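Local atomic coordinates of malonyl coenzyme A-acyl carrier protein transacylase (PDB entry 2H1Y), a protein that probably transfers the malonyl group from coenzyme A to holo acyl carrier protein, supplying malonyl-ACP for fatty acid synthesis. Residues K57-E62 against Y77-I82; G106-V111 against L123-Q128; E236-A241 against Q267-S272. One frame throughout, in Å; residues are numbered along the deposited sequence.

Interaction 1 (K57-E62 against Y77-I82); sequences KTLFEE and YLVSYI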
# COMPACT_ATOMS: atom_id res chain seq x y z
N LYS A 57 15.26 14.52 5.26
CA LYS A 57 14.72 15.77 4.77
C LYS A 57 13.55 15.52 3.83
O LYS A 57 12.53 16.23 3.86
CB LYS A 57 15.83 16.61 4.13
CG LYS A 57 16.72 17.34 5.20
CD LYS A 57 18.23 17.35 4.88
CE LYS A 57 18.62 18.41 3.85
NZ LYS A 57 18.08 18.09 2.48
N THR A 58 13.66 14.46 3.04
CA THR A 58 12.59 14.06 2.14
C THR A 58 11.31 13.67 2.88
O THR A 58 10.22 13.90 2.37
CB THR A 58 13.04 12.95 1.18
OG1 THR A 58 14.34 13.28 0.68
CG2 THR A 58 12.08 12.83 -0.00
N LEU A 59 11.42 13.14 4.09
CA LEU A 59 10.22 12.82 4.86
C LEU A 59 9.75 13.91 5.83
O LEU A 59 8.56 13.96 6.15
CB LEU A 59 10.35 11.47 5.58
CG LEU A 59 10.77 10.20 4.82
CD1 LEU A 59 10.15 8.99 5.45
CD2 LEU A 59 10.44 10.24 3.35
N PHE A 60 10.66 14.77 6.28
CA PHE A 60 10.33 15.68 7.42
C PHE A 60 9.92 17.12 7.08
O PHE A 60 9.05 17.69 7.74
CB PHE A 60 11.46 15.71 8.46
CG PHE A 60 11.81 14.35 9.04
CD1 PHE A 60 13.04 14.16 9.68
CD2 PHE A 60 10.91 13.27 8.96
CE1 PHE A 60 13.38 12.94 10.22
CE2 PHE A 60 11.25 12.04 9.51
CZ PHE A 60 12.48 11.87 10.14
N GLU A 61 10.54 17.70 6.06
CA GLU A 61 10.31 19.08 5.68
C GLU A 61 9.79 19.17 4.23
O GLU A 61 10.15 18.35 3.39
CB GLU A 61 11.60 19.90 5.86
CG GLU A 61 12.85 19.31 5.18
CD GLU A 61 14.17 19.72 5.85
OE1 GLU A 61 14.28 19.61 7.10
OE2 GLU A 61 15.10 20.13 5.10
N GLU A 62 8.94 20.17 3.96
CA GLU A 62 8.36 20.37 2.63
C GLU A 62 9.46 20.34 1.57
O GLU A 62 10.47 21.04 1.72
CB GLU A 62 7.61 21.71 2.56
CG GLU A 62 6.87 22.06 3.85
CD GLU A 62 5.46 22.56 3.61
OE1 GLU A 62 5.18 23.73 3.96
OE2 GLU A 62 4.62 21.78 3.09
N TYR A 77 7.20 2.55 2.41
CA TYR A 77 7.87 1.31 2.85
C TYR A 77 8.73 1.56 4.09
O TYR A 77 8.72 0.75 5.03
CB TYR A 77 8.70 0.65 1.74
CG TYR A 77 9.60 -0.48 2.25
CD1 TYR A 77 9.07 -1.72 2.66
CD2 TYR A 77 10.99 -0.30 2.34
CE1 TYR A 77 9.90 -2.74 3.13
CE2 TYR A 77 11.82 -1.31 2.80
CZ TYR A 77 11.28 -2.52 3.20
OH TYR A 77 12.14 -3.50 3.64
N LEU A 78 9.45 2.67 4.08
CA LEU A 78 10.40 2.96 5.15
C LEU A 78 9.73 2.99 6.52
O LEU A 78 10.15 2.30 7.45
CB LEU A 78 11.06 4.30 4.89
CG LEU A 78 12.52 4.51 5.23
CD1 LEU A 78 12.73 6.01 5.22
CD2 LEU A 78 12.93 3.85 6.58
N VAL A 79 8.69 3.80 6.66
CA VAL A 79 7.99 3.89 7.92
C VAL A 79 7.32 2.54 8.29
O VAL A 79 7.42 2.07 9.45
CB VAL A 79 7.03 5.09 7.93
CG1 VAL A 79 6.26 5.19 9.26
CG2 VAL A 79 7.82 6.40 7.61
N SER A 80 6.67 1.88 7.33
CA SER A 80 6.14 0.53 7.59
C SER A 80 7.21 -0.41 8.17
O SER A 80 6.96 -1.09 9.17
CB SER A 80 5.54 -0.08 6.33
OG SER A 80 4.35 0.58 5.98
N TYR A 81 8.39 -0.40 7.55
CA TYR A 81 9.52 -1.26 7.97
C TYR A 81 9.88 -0.96 9.40
O TYR A 81 10.00 -1.87 10.20
CB TYR A 81 10.75 -1.07 7.06
CG TYR A 81 11.84 -2.07 7.32
CD1 TYR A 81 12.86 -1.79 8.24
CD2 TYR A 81 11.86 -3.31 6.66
CE1 TYR A 81 13.85 -2.70 8.50
CE2 TYR A 81 12.87 -4.25 6.91
CZ TYR A 81 13.87 -3.93 7.84
OH TYR A 81 14.89 -4.82 8.13
N ILE A 82 10.05 0.33 9.71
CA ILE A 82 10.45 0.77 11.05
C ILE A 82 9.38 0.41 12.09
O ILE A 82 9.70 -0.18 13.13
CB ILE A 82 10.81 2.29 11.10
CG1 ILE A 82 12.07 2.55 10.28
CG2 ILE A 82 11.00 2.73 12.54
CD1 ILE A 82 12.38 3.99 10.04
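Leu59 reaches the helix 69-90 through a single methyl, CD1, which rests against two successive side chains of that helix. Its nearer neighbour is Leu78, where the methyls Leu59 CD1 and Leu78 CD1 lie 3.9 Å apart. On Val79 it meets only one branch, with Leu59 CD1 4.1 Å from Val79 CG2, and here the two side chains pass in opposite directions. Because Val79 holds CG1 anti to its backbone N (chi1 179°), the other branch, CG2, is the one turned to Leu59.

The backbones stay well apart, since the CA atoms of Leu59 and Val79 are 9.7 Å from each other, a gap closed from both sides, with Leu59 reaching further than the short Val79. Further out, Phe44 of helix 38-51 touches both Leu59 and Leu78, and Leu66 also packs on Leu59. Met29 and Phe33 press on Val79. Helix 55-60 ends just beyond the contact, where Glu61 leaves helical geometry.

About 88 Å² is buried, both sides summed, and no hydrogen bond crosses. Cohesion therefore comes from dispersion and the exclusion of water: methyl contacts join the short helix to the long one, without the directional demands of a polar bond.

Interaction 2 (G106-V111 against L123-Q128); sequences GEVSAV and LKLTHQ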
# COMPACT_ATOMS: atom_id res chain seq x y z
N GLY A 106 1.58 -1.34 -0.56
CA GLY A 106 1.67 -2.01 0.72
C GLY A 106 1.94 -3.49 0.58
O GLY A 106 2.48 -4.12 1.50
N GLU A 107 1.54 -4.07 -0.55
CA GLU A 107 1.72 -5.51 -0.70
C GLU A 107 3.20 -5.90 -0.71
O GLU A 107 3.61 -6.82 0.01
CB GLU A 107 1.00 -6.04 -1.94
CG GLU A 107 0.72 -7.52 -1.83
CD GLU A 107 -0.22 -8.01 -2.88
OE1 GLU A 107 -0.02 -9.14 -3.36
OE2 GLU A 107 -1.16 -7.26 -3.24
N VAL A 108 4.00 -5.15 -1.48
CA VAL A 108 5.46 -5.27 -1.47
C VAL A 108 5.99 -5.19 -0.05
O VAL A 108 6.70 -6.10 0.41
CB VAL A 108 6.13 -4.20 -2.33
CG1 VAL A 108 7.65 -4.41 -2.33
CG2 VAL A 108 5.59 -4.22 -3.76
N SER A 109 5.63 -4.12 0.67
CA SER A 109 5.97 -4.02 2.10
C SER A 109 5.72 -5.31 2.82
O SER A 109 6.62 -5.79 3.52
CB SER A 109 5.17 -2.93 2.80
OG SER A 109 5.58 -1.65 2.39
N ALA A 110 4.51 -5.85 2.67
CA ALA A 110 4.09 -7.06 3.38
C ALA A 110 4.99 -8.27 3.02
O ALA A 110 5.54 -8.93 3.92
CB ALA A 110 2.65 -7.34 3.11
N VAL A 111 5.16 -8.52 1.72
CA VAL A 111 6.13 -9.50 1.21
C VAL A 111 7.54 -9.33 1.83
O VAL A 111 8.13 -10.29 2.31
CB VAL A 111 6.23 -9.43 -0.34
CG1 VAL A 111 7.46 -10.21 -0.86
CG2 VAL A 111 4.95 -9.95 -0.98
N LEU A 123 13.71 -1.10 -0.66
CA LEU A 123 13.76 0.32 -0.99
C LEU A 123 14.05 0.51 -2.47
O LEU A 123 13.40 1.33 -3.14
CB LEU A 123 14.84 1.05 -0.16
CG LEU A 123 14.64 1.18 1.36
CD1 LEU A 123 15.96 1.43 2.06
CD2 LEU A 123 13.63 2.27 1.72
N LYS A 124 15.03 -0.26 -2.97
CA LYS A 124 15.45 -0.14 -4.37
C LYS A 124 14.35 -0.64 -5.30
O LYS A 124 14.05 0.01 -6.32
CB LYS A 124 16.77 -0.87 -4.61
CG LYS A 124 18.01 -0.01 -4.33
CD LYS A 124 19.31 -0.82 -4.55
CE LYS A 124 20.49 0.08 -4.99
NZ LYS A 124 21.79 -0.69 -5.16
N LEU A 125 13.73 -1.76 -4.95
CA LEU A 125 12.59 -2.23 -5.72
C LEU A 125 11.43 -1.22 -5.71
O LEU A 125 10.87 -0.91 -6.78
CB LEU A 125 12.13 -3.61 -5.25
CG LEU A 125 10.92 -4.19 -5.99
CD1 LEU A 125 11.32 -4.77 -7.33
CD2 LEU A 125 10.24 -5.24 -5.15
N THR A 126 11.07 -0.70 -4.53
CA THR A 126 9.95 0.25 -4.42
C THR A 126 10.22 1.55 -5.20
O THR A 126 9.34 2.02 -5.93
CB THR A 126 9.53 0.55 -2.94
OG1 THR A 126 10.67 0.95 -2.18
CG2 THR A 126 8.88 -0.69 -2.30
N HIS A 127 11.42 2.11 -5.06
CA HIS A 127 11.81 3.28 -5.83
C HIS A 127 11.63 3.01 -7.32
O HIS A 127 11.16 3.86 -8.07
CB HIS A 127 13.25 3.66 -5.50
CG HIS A 127 13.83 4.71 -6.41
ND1 HIS A 127 14.40 4.41 -7.62
CD2 HIS A 127 13.94 6.05 -6.27
CE1 HIS A 127 14.83 5.52 -8.20
NE2 HIS A 127 14.56 6.53 -7.40
N GLN A 128 11.98 1.80 -7.73
CA GLN A 128 11.89 1.41 -9.14
C GLN A 128 10.43 1.29 -9.59
O GLN A 128 10.06 1.80 -10.66
CB GLN A 128 12.70 0.12 -9.36
CG GLN A 128 13.40 -0.07 -10.73
CD GLN A 128 14.08 1.16 -11.34
OE1 GLN A 128 13.88 1.46 -12.51
NE2 GLN A 128 14.90 1.85 -10.56
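Val108 and Thr126 mark the closest approach of two antiparallel helical segments, their CA atoms 7.7 Å apart. Both runs are regular: Ala110 N bonds to Gly106 O, and His127 N to Leu123 O, as expected of alpha-helix. Only a short connection separates helix 105-116 from helix 119-137, so the pair forms a helical hairpin.

Val108 carries the contact from its side, and one branch does all the touching. Its CG1, anti to the backbone N (chi1 -178°), sits 3.9 Å from Leu125 CD2 and 3.9 Å from Thr126 CG2. Seen from CG1, these two methyls lie in directions about a right angle apart, so it is nestled between consecutive residues of the facing helix. A beta-branched valine is short enough for so close a backbone approach, whereas Leu125 has to extend a longer arm from further round its helix.

Thr126 divides its two branches by chemistry. With chi1 at 53°, OG1 lies between the backbone N and carbonyl carbon and turns back to its own helix, where the carbonyls of Ala122 and Leu123 are both within reach of its one proton; CG2 is left to face Val108. The hydroxyl is thus accommodated in a buried, otherwise apolar interface.

Outside the pair, Leu256 of helix 249-259 packs on Val108, and Phe221, Leu224 and Leu225 of helix 218-228 gather round Leu125. Pro74 of helix 69-90 meets Thr126. Glu107, buried nearby, bonds through its carboxylate to Tyr246, Gln259 and the backbone N of Asn240. Helix 105-116 follows strand 99-102 across the GXSXG turn that in this family carries the catalytic serine, consistent with the hairpin starting just behind the nucleophile elbow.

Interaction 3 (E236-A241 against Q267-S272); sequences EIISNA and QDCVKS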
# COMPACT_ATOMS: atom_id res chain seq x y z
N GLU A 236 1.91 -15.59 5.62
CA GLU A 236 1.31 -15.50 4.30
C GLU A 236 0.84 -14.09 3.99
O GLU A 236 0.53 -13.33 4.89
CB GLU A 236 0.15 -16.49 4.19
CG GLU A 236 -1.13 -16.15 4.98
CD GLU A 236 -2.17 -17.26 4.91
OE1 GLU A 236 -3.35 -16.99 5.22
OE2 GLU A 236 -1.83 -18.41 4.55
N ILE A 237 0.76 -13.74 2.72
CA ILE A 237 0.21 -12.44 2.36
C ILE A 237 -0.98 -12.63 1.41
O ILE A 237 -1.03 -13.61 0.67
CB ILE A 237 1.29 -11.43 1.83
CG1 ILE A 237 1.14 -11.20 0.34
CG2 ILE A 237 2.72 -11.86 2.14
CD1 ILE A 237 0.35 -10.01 0.01
N ILE A 238 -1.92 -11.69 1.46
CA ILE A 238 -3.12 -11.75 0.63
C ILE A 238 -2.96 -10.86 -0.60
O ILE A 238 -2.65 -9.67 -0.50
CB ILE A 238 -4.38 -11.33 1.44
CG1 ILE A 238 -4.33 -11.89 2.86
CG2 ILE A 238 -5.64 -11.76 0.73
CD1 ILE A 238 -4.44 -13.42 2.97
N SER A 239 -3.16 -11.45 -1.78
CA SER A 239 -2.96 -10.73 -3.03
C SER A 239 -4.09 -9.73 -3.32
O SER A 239 -5.26 -10.10 -3.37
CB SER A 239 -2.82 -11.74 -4.17
OG SER A 239 -3.10 -11.15 -5.44
N ASN A 240 -3.74 -8.46 -3.52
CA ASN A 240 -4.72 -7.50 -4.03
C ASN A 240 -5.29 -7.96 -5.37
O ASN A 240 -6.42 -7.62 -5.72
CB ASN A 240 -4.13 -6.10 -4.22
CG ASN A 240 -3.75 -5.41 -2.90
OD1 ASN A 240 -4.16 -5.81 -1.81
ND2 ASN A 240 -2.98 -4.35 -3.02
N ALA A 241 -4.50 -8.73 -6.12
CA ALA A 241 -4.91 -9.13 -7.47
C ALA A 241 -5.96 -10.27 -7.52
O ALA A 241 -6.96 -10.16 -8.25
CB ALA A 241 -3.70 -9.45 -8.32
N GLN A 267 -11.35 -4.41 -0.54
CA GLN A 267 -12.62 -4.90 0.02
C GLN A 267 -12.75 -6.43 0.13
O GLN A 267 -12.95 -6.97 1.22
CB GLN A 267 -13.79 -4.36 -0.80
CG GLN A 267 -15.10 -5.02 -0.47
CD GLN A 267 -16.27 -4.15 -0.83
OE1 GLN A 267 -16.47 -3.79 -1.99
NE2 GLN A 267 -17.06 -3.81 0.17
N ASP A 268 -12.62 -7.13 -1.00
CA ASP A 268 -12.72 -8.59 -1.02
C ASP A 268 -11.69 -9.23 -0.09
O ASP A 268 -11.99 -10.19 0.62
CB ASP A 268 -12.59 -9.16 -2.44
CG ASP A 268 -13.68 -8.67 -3.35
OD1 ASP A 268 -14.81 -8.48 -2.85
OD2 ASP A 268 -13.43 -8.44 -4.56
N CYS A 269 -10.49 -8.64 -0.08
CA CYS A 269 -9.39 -9.14 0.74
C CYS A 269 -9.70 -9.09 2.22
O CYS A 269 -9.44 -10.07 2.93
CB CYS A 269 -8.11 -8.37 0.44
SG CYS A 269 -7.37 -8.81 -1.12
N VAL A 270 -10.25 -7.97 2.68
CA VAL A 270 -10.62 -7.84 4.08
C VAL A 270 -11.76 -8.83 4.42
O VAL A 270 -11.67 -9.60 5.38
CB VAL A 270 -10.94 -6.36 4.48
CG1 VAL A 270 -11.39 -6.27 5.91
CG2 VAL A 270 -9.71 -5.50 4.30
N LYS A 271 -12.80 -8.85 3.59
CA LYS A 271 -13.98 -9.69 3.85
C LYS A 271 -13.65 -11.19 3.92
O LYS A 271 -13.99 -11.86 4.90
CB LYS A 271 -15.08 -9.40 2.83
CG LYS A 271 -15.65 -7.98 2.92
CD LYS A 271 -17.03 -7.87 2.25
CE LYS A 271 -17.69 -6.51 2.56
NZ LYS A 271 -18.71 -6.08 1.52
N SER A 272 -12.97 -11.72 2.91
CA SER A 272 -12.58 -13.13 2.92
C SER A 272 -11.69 -13.52 4.11
O SER A 272 -11.38 -14.69 4.30
CB SER A 272 -11.87 -13.51 1.60
OG SER A 272 -12.64 -13.11 0.46
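Ser239, whose main-chain carbonyl meets Cys269, has a hydroxyl oxygen approached by two backbone N-H groups. Ser239 OG accepts a hydrogen bond from Thr242 N, and Ala241 N gives it a second, weak one of 2.9 Å, bent to 124° at the hydrogen. The bond from Ala241 is that of an ST turn, and together the two help fold the chain back as it leaves strand 236-238. Serine suits this position because its short side chain can fold onto the backbone immediately ahead.

The side chain of Ser239 starts away from helix 266-271, leaving its carbonyl to face that helix. There Cys269 SG comes within 3.3 Å of Ser239 O. The same sulfur lies 3.9 Å from Ile238 CG2 and 4.1 Å from Asn240 CA, so one atom fits against three consecutive residues. Its torsion, chi1 -74°, sets SG anti to the carbonyl carbon and directs it to the strand end. Cysteine is compact and only mildly polar, able to lie against both a methyl and a carbonyl while letting the backbones close to 6.8 Å between the CA atoms of Ile238 and Cys269.

Of the 133 Å² buried, both sides summed, Cys269 supplies 76 Å². Beyond it, Ser272 OG has Asn243 OD1 and Asp268 O as possible acceptors.

Strand 236-238 runs parallel to 99-102 and antiparallel to 245-246, with main-chain bonds to Ala100 and Tyr246. Cys269 seats helix 266-271 against the end of this strand, and Val270 packs on Leu101 of the adjoining strand 99-102, as in the alpha/beta core of this acyltransferase family.

How the interactions relate
From the N terminus, the three contacts follow in series, with no nesting or crossing. Interaction 1 closes a 14-residue excursion and joins helix 55-60 to helix 69-90. Interaction 2 closes an 11-residue helical turnaround, and interaction 3 spans 25 residues that include strand 245-246 and helix 249-259. Interactions 1 and 2 touch where the Tyr77 ring meets Ser109 and Leu123, with Tyr77 CD1 3.5 Å from Ser109 OG. Interactions 2 and 3 are tied by a probable hydrogen bond of 2.9 Å between Glu107 OE2 and Asn240 N. Interactions 1 and 3, centres about 26 Å apart, do not meet; helix 105-116 stands between, meeting helix 69-90 through Ser109 and the chain just after strand 236-238 through Glu107.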